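Local coordinates for light Chain (Clostridium botulinum, PDB 6BVD), which probably acts as the zinc endopeptidase of a mosaic botulinum neurotoxin, a metalloprotease of the clostridial neurotoxin family, at residues Q40-V45 / I108-I113; K114-Y119 / H235-T240; E128-N133 / N318-K323; T183-K186 / G190-M193; S292-I297 / N339-L344. All blocks are in the same frame, centred on the assembly; numbering follows the deposited sequence.

Contact 1: residues Q40-V45 / I108-I113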
# COMPACT_ATOMS: atom_id res chain seq x y z
N GLN A 40 -11.75 12.39 8.68
CA GLN A 40 -11.66 11.36 9.70
C GLN A 40 -10.83 10.22 9.14
O GLN A 40 -11.34 9.35 8.44
CB GLN A 40 -13.04 10.82 10.15
CG GLN A 40 -12.93 10.13 11.50
CD GLN A 40 -14.23 9.58 12.04
OE1 GLN A 40 -14.25 9.05 13.15
NE2 GLN A 40 -15.32 9.72 11.28
N ILE A 41 -9.54 10.28 9.43
CA ILE A 41 -8.59 9.29 8.88
C ILE A 41 -8.84 7.88 9.41
O ILE A 41 -8.58 6.86 8.72
CB ILE A 41 -7.10 9.81 9.17
CG1 ILE A 41 -6.08 8.83 8.57
CG2 ILE A 41 -6.89 10.04 10.64
CD1 ILE A 41 -5.90 9.03 7.12
N MET A 42 -9.33 7.79 10.65
CA MET A 42 -9.75 6.50 11.22
C MET A 42 -10.73 6.83 12.29
O MET A 42 -10.79 8.00 12.71
CB MET A 42 -8.56 5.67 11.81
CG MET A 42 -7.68 6.46 12.82
SD MET A 42 -6.48 5.39 13.72
CE MET A 42 -7.57 4.66 14.92
N ASP A 43 -11.50 5.84 12.77
CA ASP A 43 -12.49 6.12 13.83
C ASP A 43 -11.89 6.92 15.00
O ASP A 43 -10.89 6.48 15.62
CB ASP A 43 -13.10 4.83 14.38
CG ASP A 43 -14.11 4.19 13.44
OD1 ASP A 43 -14.57 4.81 12.46
OD2 ASP A 43 -14.47 3.04 13.72
N ASN A 44 -12.52 8.07 15.32
CA ASN A 44 -12.14 8.97 16.41
C ASN A 44 -10.88 9.80 16.16
O ASN A 44 -10.38 10.44 17.06
CB ASN A 44 -12.00 8.21 17.76
CG ASN A 44 -13.32 7.62 18.25
OD1 ASN A 44 -14.38 8.19 17.99
ND2 ASN A 44 -13.28 6.46 18.92
N VAL A 45 -10.37 9.83 14.95
CA VAL A 45 -9.18 10.66 14.67
C VAL A 45 -9.48 11.56 13.48
O VAL A 45 -9.81 11.10 12.37
CB VAL A 45 -7.90 9.79 14.36
CG1 VAL A 45 -6.69 10.68 14.19
CG2 VAL A 45 -7.64 8.81 15.47
N ILE A 108 -1.82 -2.63 16.62
CA ILE A 108 -2.21 -2.64 18.02
C ILE A 108 -2.19 -1.19 18.55
O ILE A 108 -3.11 -0.77 19.28
CB ILE A 108 -1.27 -3.55 18.88
CG1 ILE A 108 -1.23 -4.99 18.36
CG2 ILE A 108 -1.74 -3.58 20.31
CD1 ILE A 108 -2.53 -5.69 18.43
N LEU A 109 -1.16 -0.41 18.20
CA LEU A 109 -1.14 1.02 18.57
C LEU A 109 -2.39 1.80 18.07
O LEU A 109 -3.04 2.53 18.84
CB LEU A 109 0.11 1.69 18.00
CG LEU A 109 0.18 3.22 18.20
CD1 LEU A 109 0.16 3.58 19.68
CD2 LEU A 109 1.47 3.72 17.58
N LEU A 110 -2.74 1.63 16.80
CA LEU A 110 -3.90 2.34 16.26
C LEU A 110 -5.23 1.91 16.89
O LEU A 110 -6.13 2.78 17.09
CB LEU A 110 -3.97 2.19 14.75
CG LEU A 110 -2.83 2.88 13.98
CD1 LEU A 110 -3.08 2.80 12.44
CD2 LEU A 110 -2.66 4.33 14.42
N GLU A 111 -5.36 0.61 17.24
CA GLU A 111 -6.56 0.11 17.98
C GLU A 111 -6.69 0.77 19.36
O GLU A 111 -7.80 1.10 19.82
CB GLU A 111 -6.51 -1.42 18.14
CG GLU A 111 -6.73 -2.21 16.86
CD GLU A 111 -6.21 -3.66 16.92
OE1 GLU A 111 -5.93 -4.17 18.03
OE2 GLU A 111 -6.09 -4.29 15.85
N GLU A 112 -5.56 0.99 20.04
CA GLU A 112 -5.59 1.73 21.29
C GLU A 112 -6.02 3.16 21.11
O GLU A 112 -6.82 3.67 21.89
CB GLU A 112 -4.20 1.72 21.98
CG GLU A 112 -3.84 0.38 22.56
CD GLU A 112 -4.58 0.12 23.84
OE1 GLU A 112 -5.06 1.08 24.46
OE2 GLU A 112 -4.70 -1.04 24.24
N ILE A 113 -5.48 3.83 20.10
CA ILE A 113 -5.86 5.22 19.82
C ILE A 113 -7.38 5.35 19.53
O ILE A 113 -8.00 6.38 19.81
CB ILE A 113 -5.04 5.77 18.66
CG1 ILE A 113 -3.55 5.89 19.07
CG2 ILE A 113 -5.52 7.14 18.29
CD1 ILE A 113 -3.32 6.84 20.26

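Contact 2: residues K114-Y119 / H235-T240. With ACT (acetate ion), chain F.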
# COMPACT_ATOMS: atom_id res chain seq x y z
N LYS A 114 -7.94 4.31 18.92
CA LYS A 114 -9.37 4.30 18.59
C LYS A 114 -10.21 4.04 19.81
O LYS A 114 -11.23 4.71 20.02
CB LYS A 114 -9.64 3.23 17.53
CG LYS A 114 -11.14 2.87 17.36
CD LYS A 114 -11.27 1.70 16.35
CE LYS A 114 -12.71 1.17 16.27
NZ LYS A 114 -12.82 0.02 15.29
N ASN A 115 -9.78 3.11 20.64
CA ASN A 115 -10.60 2.57 21.73
C ASN A 115 -10.44 3.22 23.12
O ASN A 115 -11.32 3.03 23.96
CB ASN A 115 -10.34 1.07 21.89
CG ASN A 115 -10.84 0.27 20.69
OD1 ASN A 115 -11.83 0.65 20.06
ND2 ASN A 115 -10.17 -0.85 20.38
N ALA A 116 -9.35 3.95 23.36
CA ALA A 116 -9.14 4.53 24.71
C ALA A 116 -9.86 5.87 24.84
O ALA A 116 -9.25 6.91 25.07
CB ALA A 116 -7.66 4.72 25.04
N ILE A 117 -11.17 5.85 24.74
CA ILE A 117 -11.92 7.11 24.82
C ILE A 117 -11.80 7.80 26.21
O ILE A 117 -11.69 7.16 27.25
CB ILE A 117 -13.38 6.85 24.50
CG1 ILE A 117 -14.01 6.04 25.61
CG2 ILE A 117 -13.54 6.13 23.11
CD1 ILE A 117 -15.54 6.08 25.57
N PRO A 118 -11.80 9.14 26.25
CA PRO A 118 -11.73 9.81 27.56
C PRO A 118 -12.90 9.50 28.51
O PRO A 118 -14.00 9.21 28.03
CB PRO A 118 -11.76 11.29 27.19
CG PRO A 118 -11.24 11.33 25.82
CD PRO A 118 -11.73 10.09 25.14
N TYR A 119 -12.67 9.50 29.82
CA TYR A 119 -13.75 9.36 30.79
C TYR A 119 -14.67 10.58 30.66
O TYR A 119 -14.18 11.68 30.45
CB TYR A 119 -13.23 9.26 32.23
CG TYR A 119 -14.32 8.98 33.26
CD1 TYR A 119 -14.73 7.69 33.51
CD2 TYR A 119 -15.00 10.02 33.90
CE1 TYR A 119 -15.73 7.41 34.43
CE2 TYR A 119 -16.03 9.75 34.80
CZ TYR A 119 -16.39 8.44 35.06
OH TYR A 119 -17.38 8.15 35.97
N HIS A 235 -0.78 8.24 26.14
CA HIS A 235 -0.64 8.54 27.53
C HIS A 235 -1.76 9.53 27.95
O HIS A 235 -2.34 9.39 29.01
CB HIS A 235 0.76 9.14 27.85
CG HIS A 235 1.90 8.21 27.51
ND1 HIS A 235 3.16 8.66 27.18
CD2 HIS A 235 1.96 6.86 27.50
CE1 HIS A 235 3.95 7.62 26.94
NE2 HIS A 235 3.25 6.51 27.13
N GLY A 236 -2.02 10.51 27.10
CA GLY A 236 -3.07 11.50 27.44
C GLY A 236 -4.48 10.88 27.52
O GLY A 236 -5.27 11.21 28.38
N LEU A 237 -4.78 9.97 26.61
CA LEU A 237 -6.08 9.29 26.57
C LEU A 237 -6.29 8.46 27.83
O LEU A 237 -7.40 8.36 28.36
CB LEU A 237 -6.21 8.40 25.30
CG LEU A 237 -6.36 9.16 23.98
CD1 LEU A 237 -6.45 8.23 22.79
CD2 LEU A 237 -7.65 10.07 24.00
N TYR A 238 -5.20 7.87 28.32
CA TYR A 238 -5.23 7.12 29.57
C TYR A 238 -5.02 8.02 30.81
O TYR A 238 -5.02 7.52 31.94
CB TYR A 238 -4.17 5.98 29.53
CG TYR A 238 -4.70 4.72 28.88
CD1 TYR A 238 -5.54 3.84 29.57
CD2 TYR A 238 -4.36 4.40 27.56
CE1 TYR A 238 -6.02 2.65 28.94
CE2 TYR A 238 -4.86 3.24 26.94
CZ TYR A 238 -5.67 2.36 27.64
OH TYR A 238 -6.11 1.21 26.99
N GLY A 239 -4.86 9.32 30.61
CA GLY A 239 -4.76 10.26 31.72
C GLY A 239 -3.44 10.12 32.51
O GLY A 239 -3.38 10.48 33.70
N THR A 240 -2.39 9.58 31.87
CA THR A 240 -1.06 9.41 32.51
C THR A 240 -0.06 10.43 32.00
O THR A 240 1.14 10.36 32.31
CB THR A 240 -0.44 8.00 32.21
OG1 THR A 240 -0.05 7.96 30.84
CG2 THR A 240 -1.46 6.86 32.46
C ACT F . 3.69 12.09 28.02
O ACT F . 3.27 11.80 29.16
OXT ACT F . 3.79 11.20 27.14
CH3 ACT F . 4.08 13.51 27.70

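Contact 3: residues E128-N133 / N318-K323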
# COMPACT_ATOMS: atom_id res chain seq x y z
N GLU A 128 -21.72 11.77 40.12
CA GLU A 128 -22.90 10.96 39.75
C GLU A 128 -23.28 11.02 38.28
O GLU A 128 -24.20 10.34 37.82
CB GLU A 128 -24.13 11.41 40.57
CG GLU A 128 -23.93 11.32 42.05
CD GLU A 128 -23.13 12.48 42.62
OE1 GLU A 128 -22.91 13.49 41.90
OE2 GLU A 128 -22.69 12.36 43.78
N GLN A 129 -22.55 11.84 37.54
CA GLN A 129 -22.95 12.17 36.18
C GLN A 129 -21.87 11.82 35.17
O GLN A 129 -20.69 12.06 35.43
CB GLN A 129 -23.25 13.66 36.12
CG GLN A 129 -24.12 14.10 34.99
CD GLN A 129 -24.42 15.58 35.06
OE1 GLN A 129 -23.57 16.39 35.43
NE2 GLN A 129 -25.64 15.96 34.68
N PHE A 130 -22.28 11.20 34.07
CA PHE A 130 -21.46 11.15 32.86
C PHE A 130 -21.61 12.50 32.16
O PHE A 130 -22.70 12.84 31.67
CB PHE A 130 -21.88 10.02 31.90
CG PHE A 130 -21.26 8.67 32.23
CD1 PHE A 130 -20.05 8.58 32.92
CD2 PHE A 130 -21.92 7.50 31.87
CE1 PHE A 130 -19.51 7.31 33.23
CE2 PHE A 130 -21.39 6.25 32.16
CZ PHE A 130 -20.17 6.15 32.84
N THR A 131 -20.54 13.29 32.15
CA THR A 131 -20.57 14.64 31.59
C THR A 131 -19.98 14.72 30.17
O THR A 131 -18.79 14.47 29.93
CB THR A 131 -19.85 15.61 32.53
OG1 THR A 131 -20.54 15.60 33.78
CG2 THR A 131 -19.84 17.00 31.97
N THR A 132 -20.84 15.10 29.22
CA THR A 132 -20.49 15.15 27.82
C THR A 132 -20.35 16.58 27.31
O THR A 132 -19.83 16.81 26.25
CB THR A 132 -21.54 14.45 26.94
OG1 THR A 132 -22.76 15.18 27.01
CG2 THR A 132 -21.76 13.03 27.40
N ASN A 133 -20.82 17.57 28.06
CA ASN A 133 -21.01 18.87 27.43
C ASN A 133 -19.91 19.87 27.75
O ASN A 133 -20.18 20.96 28.27
CB ASN A 133 -22.37 19.46 27.82
CG ASN A 133 -22.55 19.54 29.32
OD1 ASN A 133 -21.90 18.83 30.09
ND2 ASN A 133 -23.43 20.43 29.75
N ASN A 318 -19.61 -0.30 30.95
CA ASN A 318 -18.88 -1.47 30.46
C ASN A 318 -17.59 -1.05 29.78
O ASN A 318 -16.54 -1.67 29.94
CB ASN A 318 -19.74 -2.27 29.47
CG ASN A 318 -20.96 -2.84 30.12
OD1 ASN A 318 -21.05 -2.90 31.34
ND2 ASN A 318 -21.94 -3.24 29.30
N LEU A 319 -17.67 0.03 29.02
CA LEU A 319 -16.50 0.51 28.30
C LEU A 319 -15.35 0.94 29.25
O LEU A 319 -14.18 0.60 28.99
CB LEU A 319 -16.91 1.65 27.39
CG LEU A 319 -16.04 1.94 26.19
CD1 LEU A 319 -16.91 2.69 25.19
CD2 LEU A 319 -14.82 2.75 26.58
N TYR A 320 -15.67 1.64 30.34
CA TYR A 320 -14.64 2.08 31.31
C TYR A 320 -14.16 0.92 32.20
O TYR A 320 -12.99 0.89 32.63
CB TYR A 320 -15.16 3.25 32.18
CG TYR A 320 -15.44 4.47 31.33
CD1 TYR A 320 -14.50 4.90 30.40
CD2 TYR A 320 -16.66 5.17 31.41
CE1 TYR A 320 -14.74 5.95 29.56
CE2 TYR A 320 -16.91 6.25 30.59
CZ TYR A 320 -15.95 6.67 29.68
OH TYR A 320 -16.17 7.75 28.82
N GLU A 321 -15.04 -0.07 32.42
CA GLU A 321 -14.64 -1.27 33.15
C GLU A 321 -13.50 -1.95 32.40
O GLU A 321 -12.49 -2.32 33.01
CB GLU A 321 -15.80 -2.24 33.32
CG GLU A 321 -15.35 -3.58 33.94
CD GLU A 321 -16.46 -4.64 33.94
OE1 GLU A 321 -17.54 -4.37 33.38
OE2 GLU A 321 -16.22 -5.76 34.46
N TRP A 322 -13.64 -2.05 31.08
CA TRP A 322 -12.61 -2.61 30.22
C TRP A 322 -11.36 -1.72 30.09
O TRP A 322 -10.22 -2.22 30.21
CB TRP A 322 -13.16 -2.88 28.82
CG TRP A 322 -12.09 -3.40 27.95
CD1 TRP A 322 -11.45 -2.71 26.97
CD2 TRP A 322 -11.58 -4.74 27.90
NE1 TRP A 322 -10.55 -3.52 26.34
CE2 TRP A 322 -10.61 -4.78 26.88
CE3 TRP A 322 -11.84 -5.92 28.63
CZ2 TRP A 322 -9.90 -5.94 26.57
CZ3 TRP A 322 -11.15 -7.08 28.31
CH2 TRP A 322 -10.18 -7.08 27.29
N LYS A 323 -11.56 -0.42 29.82
CA LYS A 323 -10.47 0.53 29.62
C LYS A 323 -9.52 0.56 30.82
O LYS A 323 -8.30 0.51 30.64
CB LYS A 323 -11.01 1.95 29.40
CG LYS A 323 -9.90 2.99 29.24
CD LYS A 323 -10.45 4.42 29.15
CE LYS A 323 -9.31 5.41 28.85
NZ LYS A 323 -9.58 6.85 29.07

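Contact 4: residues T183-K186 / G190-M193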
# COMPACT_ATOMS: atom_id res chain seq x y z
N THR A 183 -7.11 19.65 34.09
CA THR A 183 -6.36 18.97 33.03
C THR A 183 -6.59 17.46 33.11
O THR A 183 -5.74 16.72 33.59
CB THR A 183 -4.84 19.28 33.13
OG1 THR A 183 -4.39 18.91 34.42
CG2 THR A 183 -4.61 20.75 32.94
N PRO A 184 -7.77 17.00 32.66
CA PRO A 184 -8.11 15.60 32.89
C PRO A 184 -7.16 14.61 32.23
O PRO A 184 -7.11 13.49 32.71
CB PRO A 184 -9.54 15.45 32.30
CG PRO A 184 -9.80 16.78 31.56
CD PRO A 184 -8.92 17.80 32.19
N TYR A 185 -6.45 15.01 31.17
CA TYR A 185 -5.49 14.14 30.53
C TYR A 185 -4.23 13.84 31.39
O TYR A 185 -3.38 13.00 30.96
CB TYR A 185 -5.07 14.74 29.18
CG TYR A 185 -4.46 16.11 29.31
CD1 TYR A 185 -3.07 16.26 29.39
CD2 TYR A 185 -5.26 17.25 29.39
CE1 TYR A 185 -2.50 17.49 29.50
CE2 TYR A 185 -4.69 18.47 29.49
CZ TYR A 185 -3.31 18.60 29.55
OH TYR A 185 -2.74 19.84 29.69
N LYS A 186 -4.09 14.52 32.53
CA LYS A 186 -3.00 14.29 33.51
C LYS A 186 -3.51 13.61 34.78
O LYS A 186 -2.72 13.20 35.64
CB LYS A 186 -2.32 15.61 33.90
CG LYS A 186 -1.74 16.38 32.72
CD LYS A 186 -1.16 17.75 33.12
CE LYS A 186 0.25 17.65 33.68
NZ LYS A 186 0.81 19.02 33.91
N GLY A 190 -8.31 11.40 31.07
CA GLY A 190 -7.97 11.55 29.67
C GLY A 190 -8.74 12.72 29.09
O GLY A 190 -9.63 13.29 29.73
N SER A 191 -8.39 13.13 27.88
CA SER A 191 -9.17 14.19 27.21
C SER A 191 -8.92 14.05 25.74
O SER A 191 -8.03 13.27 25.34
CB SER A 191 -8.77 15.60 27.68
OG SER A 191 -7.51 15.98 27.15
N ILE A 192 -9.69 14.78 24.93
CA ILE A 192 -9.35 14.96 23.54
C ILE A 192 -7.89 15.40 23.45
O ILE A 192 -7.46 16.26 24.22
CB ILE A 192 -10.24 16.01 22.87
CG1 ILE A 192 -11.68 15.47 22.72
CG2 ILE A 192 -9.78 16.26 21.47
CD1 ILE A 192 -12.70 16.63 22.39
N MET A 193 -7.13 14.81 22.52
CA MET A 193 -5.72 15.18 22.37
C MET A 193 -5.55 15.96 21.09
O MET A 193 -6.40 15.93 20.22
CB MET A 193 -4.81 13.93 22.43
CG MET A 193 -4.93 13.19 23.79
SD MET A 193 -4.42 14.19 25.27
CE MET A 193 -2.63 14.37 25.00

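Contact 5: residues S292-I297 / N339-L344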
# COMPACT_ATOMS: atom_id res chain seq x y z
N SER A 292 -3.38 5.68 42.16
CA SER A 292 -4.26 6.50 42.96
C SER A 292 -5.39 7.14 42.09
O SER A 292 -6.56 7.15 42.50
CB SER A 292 -3.43 7.56 43.67
OG SER A 292 -4.26 8.47 44.35
N ASP A 293 -5.06 7.64 40.91
CA ASP A 293 -6.07 8.25 40.02
C ASP A 293 -7.09 7.21 39.53
O ASP A 293 -8.28 7.49 39.44
CB ASP A 293 -5.42 8.91 38.81
CG ASP A 293 -4.67 10.19 39.18
OD1 ASP A 293 -4.97 10.78 40.22
OD2 ASP A 293 -3.83 10.64 38.37
N TYR A 294 -6.62 6.01 39.19
CA TYR A 294 -7.56 4.97 38.73
C TYR A 294 -8.46 4.48 39.85
O TYR A 294 -9.62 4.15 39.56
CB TYR A 294 -6.85 3.78 38.08
CG TYR A 294 -6.30 4.06 36.70
CD1 TYR A 294 -6.36 5.35 36.16
CD2 TYR A 294 -5.74 3.05 35.94
CE1 TYR A 294 -5.87 5.60 34.93
CE2 TYR A 294 -5.24 3.31 34.68
CZ TYR A 294 -5.31 4.60 34.19
OH TYR A 294 -4.83 4.86 32.93
N LYS A 295 -7.97 4.42 41.09
CA LYS A 295 -8.83 4.09 42.25
C LYS A 295 -9.96 5.12 42.42
O LYS A 295 -11.10 4.75 42.77
CB LYS A 295 -8.03 3.99 43.54
CG LYS A 295 -7.26 2.67 43.74
CD LYS A 295 -6.40 2.71 45.01
CE LYS A 295 -5.62 1.40 45.18
NZ LYS A 295 -4.67 1.42 46.32
N ARG A 296 -9.62 6.39 42.24
CA ARG A 296 -10.64 7.43 42.31
C ARG A 296 -11.67 7.26 41.19
O ARG A 296 -12.86 7.47 41.42
CB ARG A 296 -10.03 8.82 42.23
CG ARG A 296 -9.18 9.16 43.43
CD ARG A 296 -8.62 10.57 43.35
NE ARG A 296 -7.74 10.91 44.47
CZ ARG A 296 -7.03 12.04 44.57
NH1 ARG A 296 -7.11 12.97 43.62
NH2 ARG A 296 -6.25 12.25 45.62
N ILE A 297 -11.23 6.87 39.99
CA ILE A 297 -12.19 6.70 38.88
C ILE A 297 -13.11 5.50 39.13
O ILE A 297 -14.30 5.60 38.87
CB ILE A 297 -11.47 6.62 37.53
CG1 ILE A 297 -10.86 7.98 37.21
CG2 ILE A 297 -12.38 6.14 36.35
CD1 ILE A 297 -9.97 7.99 36.00
N ASN A 339 -3.30 -6.72 40.28
CA ASN A 339 -2.63 -7.51 39.25
C ASN A 339 -3.05 -7.04 37.85
O ASN A 339 -2.21 -6.93 36.94
CB ASN A 339 -2.94 -8.99 39.42
CG ASN A 339 -2.23 -9.58 40.61
OD1 ASN A 339 -1.10 -9.21 40.93
ND2 ASN A 339 -2.90 -10.51 41.30
N LYS A 340 -4.34 -6.75 37.66
CA LYS A 340 -4.78 -6.22 36.38
C LYS A 340 -4.22 -4.80 36.16
O LYS A 340 -3.94 -4.41 35.03
CB LYS A 340 -6.32 -6.24 36.29
CG LYS A 340 -6.90 -7.61 36.05
CD LYS A 340 -8.43 -7.51 35.98
CE LYS A 340 -9.03 -8.57 35.07
NZ LYS A 340 -10.53 -8.43 35.01
N PHE A 341 -4.04 -4.03 37.24
CA PHE A 341 -3.45 -2.70 37.09
C PHE A 341 -1.99 -2.77 36.63
O PHE A 341 -1.55 -2.01 35.78
CB PHE A 341 -3.51 -1.90 38.39
CG PHE A 341 -2.86 -0.57 38.26
CD1 PHE A 341 -3.55 0.48 37.69
CD2 PHE A 341 -1.54 -0.38 38.65
CE1 PHE A 341 -2.94 1.71 37.53
CE2 PHE A 341 -0.93 0.83 38.48
CZ PHE A 341 -1.63 1.88 37.91
N GLU A 342 -1.24 -3.67 37.23
CA GLU A 342 0.16 -3.81 36.84
C GLU A 342 0.28 -4.16 35.35
O GLU A 342 1.09 -3.57 34.63
CB GLU A 342 0.85 -4.86 37.70
CG GLU A 342 2.35 -4.88 37.49
CD GLU A 342 3.04 -5.92 38.33
OE1 GLU A 342 2.35 -6.62 39.12
OE2 GLU A 342 4.28 -6.06 38.20
N GLN A 343 -0.59 -5.05 34.87
CA GLN A 343 -0.57 -5.42 33.47
C GLN A 343 -1.01 -4.28 32.56
O GLN A 343 -0.44 -4.07 31.48
CB GLN A 343 -1.42 -6.67 33.22
CG GLN A 343 -0.77 -7.94 33.79
CD GLN A 343 0.67 -8.16 33.29
OE1 GLN A 343 0.90 -8.47 32.12
NE2 GLN A 343 1.64 -8.02 34.20
N LEU A 344 -1.98 -3.49 33.00
CA LEU A 344 -2.42 -2.35 32.20
C LEU A 344 -1.30 -1.30 32.07
O LEU A 344 -0.97 -0.85 30.98
CB LEU A 344 -3.67 -1.73 32.82
CG LEU A 344 -4.08 -0.41 32.18
CD1 LEU A 344 -4.29 -0.57 30.69
CD2 LEU A 344 -5.40 0.12 32.85

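Contact 1: residues Q40-V45 / I108-I113
Met42 reaches from a tight beta turn onto the flank of helix 104-115, where it meets Leu110, while one turn further along the helix Ile113 receives Val45. The turn, of type II, runs from Met42 to Val45 and links strands 36-40 and 45-48, neighbours in the large mixed sheet, so the contact sets the turn end of a beta hairpin against a helix of the zinc-protease fold. Val45 N closes the turn on Met42 O at 2.9 Å. Met42 holds CG between its own backbone N and carbonyl carbon (chi1 52°), and the bend at chi3 turns the terminal methyl onto the carbonyl of Leu110. SD lies 4.0 Å from Leu110 CD2, the two side chains running at a slant to one another, and the terminal methyl CE comes to 3.2 Å from Leu110 O, a close approach of a methyl to a helix carbonyl oxygen. Val45 meets its partner branch to branch: CG2 touches Ile113 CG2 at 3.9 Å, and the CD1 end of the isoleucine heads away from the hairpin. All four side chains are buried. Beyond them, helix 222-237, which carries the zinc-binding histidines, covers Leu110 with Leu230 and Ile113 with Val233, and Phe97 of helix 83-100 packs on Met42. Polar bonds add to this: Asn44 ND2 ties the turn to Lys114 O near the helix end, and within the turn region Asn44 N donates to Gln40 OE1 at 2.9 Å, in the carbonyl plane and on a lone pair of that oxygen.

Contact 2: residues K114-Y119 / H235-T240
The C-terminal ends of two helices meet here: helix 104-115 runs out at Ala116, the centre of an inverse gamma turn, and helix 222-237, which bears the HExxH zinc motif, finishes in a Schellman motif at Gly239. Ala116 carries the contact. Its O is set against the leucine side chain, 3.4 Å from Leu237 CB, and its methyl lies beside Leu237 and Tyr238, with CB 4.0 Å from Leu237 CB and 3.7 Å from Tyr238 CE2. The tyrosine ring is presented to that methyl obliquely. Pro118 adds a looser touch, CG to Leu237 CD2 at 4.2 Å. At the phenol end of Tyr238, OH is hydrogen-bonded to Glu112 OE1, which ties the ring's far end to the first helix. Lys323 of helix 313-323 bridges the two segments, its NZ bonding to both Ile117 O and Leu237 O. Away from the contact, His235 ND1 donates a nearly straight bond (175°) of 2.6 Å to OXT of an acetate, probably from the crystallisation liquor; that oxygen lies at the ring edge, in its plane. The acetate is also hydrogen-bonded by His232 ND1, and His232 is a zinc ligand. The side chains that meet are apolar, which implies that burial joins the helix ends, while Lys323 NZ serves two main-chain carbonyls, one from each segment.

Contact 3: residues E128-N133 / N318-K323
Phe130 and Tyr320 each place CG beside the backbone N and opposite the carbonyl carbon (chi1 -85° and -64°), which sends the two rings toward one another across a gap of 11.5 Å between their CA atoms. The rings bridge that distance alone. They form an offset edge-to-face pair, with the CD2-CE2 edge of Tyr320 turned to the face of Phe130, centroids 5.7 Å apart and planes at 67°. The two side chains run past each other in opposite senses, and the touching atoms are the outer carbons CE1 and CZ of Phe130: Phe130 CE1 is 3.9 Å from Tyr320 CE2, and Phe130 CZ is 3.9 Å from Tyr320 CD2. Tyr320 is fixed at its far end by a hydrogen bond from OH to Pro118 O, and its ring also meets that of Tyr119. Phe130 is backed by Ile313 and Phe316 from the same helix as its partner and by Ala307 from the neighbouring strand. This is strand-to-helix packing through an aromatic pair, in which short strand 129-130, paired in parallel with strand 306-307, is docked by one ring onto helix 313-323 in an outlying part of the protease fold.

Contact 4: residues T183-K186 / G190-M193
Tyr185 lies against Ser191 through CB and CD2, each 3.4 Å from Ser191 OG. CG of the tyrosine sits between the backbone N and carbonyl carbon (chi1 59°), which keeps the start of the ring close to the returning chain while the phenol end leads away from it. Met193 comes to the same methylene from another position: SD is 4.0 Å from Tyr185 CB and 5.3 Å from the ring centroid, 42° off the ring normal, an oblique Met-aromatic contact reached by a chain bent at both chi2 and chi3. Pro184 faces the beginning of the 190-193 segment, with CB 3.4 Å from Gly190 O. The one hydrogen bond between the segments, from Gly190 N to Pro184 O at 2.9 Å, closes the small loop; the donor stands well above the carbonyl plane and not on a lone pair. Gly190 has phi 89°, a positive-phi conformation that suits glycine, and its CA packs against Tyr185 CA. Ser191 OG is buried but well served, since it donates to Ile192 O and is also hydrogen-bonded with Ile172 N. The loop lies between strands 168-171 and 193-196 of the large mixed sheet. Met193, where the second of these strands starts, packs on Val233 and Leu237 of zinc-motif helix 222-237, and the Tyr185 ring meets Tyr241 edge-to-face in the chain that follows that helix.

Contact 5: residues S292-I297 / N339-L344
Segments 292-297 and 339-344, of helices 280-301 and 338-348, come nearest at Tyr294 and Phe341, whose CA atoms are 8.9 Å apart, and the contact is helix-helix packing within the zinc-protease fold. Three buried side chains bridge the gap. Tyr294 leaves its helix toward the other segment, and its ring, in an oblique position against Phe341, has its plane at 82° to the phenylalanine plane with centroids 5.8 Å apart. Phe341 takes CG opposite the backbone N (chi1 178°), which carries the end of the ring toward Tyr294 although the side chain leaves its helix at a slant. The touching carbon is CE1, with Tyr294 CD2 lying at the phenylalanine's edge and in its plane. One turn along, Leu344 crosses Tyr294 at about a right angle and meets CE2, while Phe341 meets the adjacent CD2. The far end of the tyrosine is held too: its OH is hydrogen-bonded with Tyr238 O, just past the end of helix 222-237, and the ring also meets that of Tyr324 edge-to-face. Phe341 in turn meets Tyr287 of helix 280-301 edge-to-face, extending the aromatic cluster along that helix. The tightest points of the contact are Tyr294 CD2 to Phe341 CE1 at 3.5 Å and Tyr294 CE2 to Leu344 CD2 at 3.7 Å.

In the fold
From the N terminus, contact 1 closes first, bringing the hairpin turn at 40-45 onto helix 104-115. Contact 2 starts at the end of that same helix and shuts a long loop against the end of helix 222-237; contact 4, a short closure within the chain between strands 168-171 and 193-196, falls wholly inside it, and its atoms touch those of contact 2. Contact 3 opens at 128-133 within this loop but closes only at 318-323, so it crosses contact 2 and also encloses contact 4. Contact 5 alternates with contact 3, joining helices 280-301 and 338-348. Contact 2 touches each of the other four, linking sheet and helices beside the zinc-motif helix.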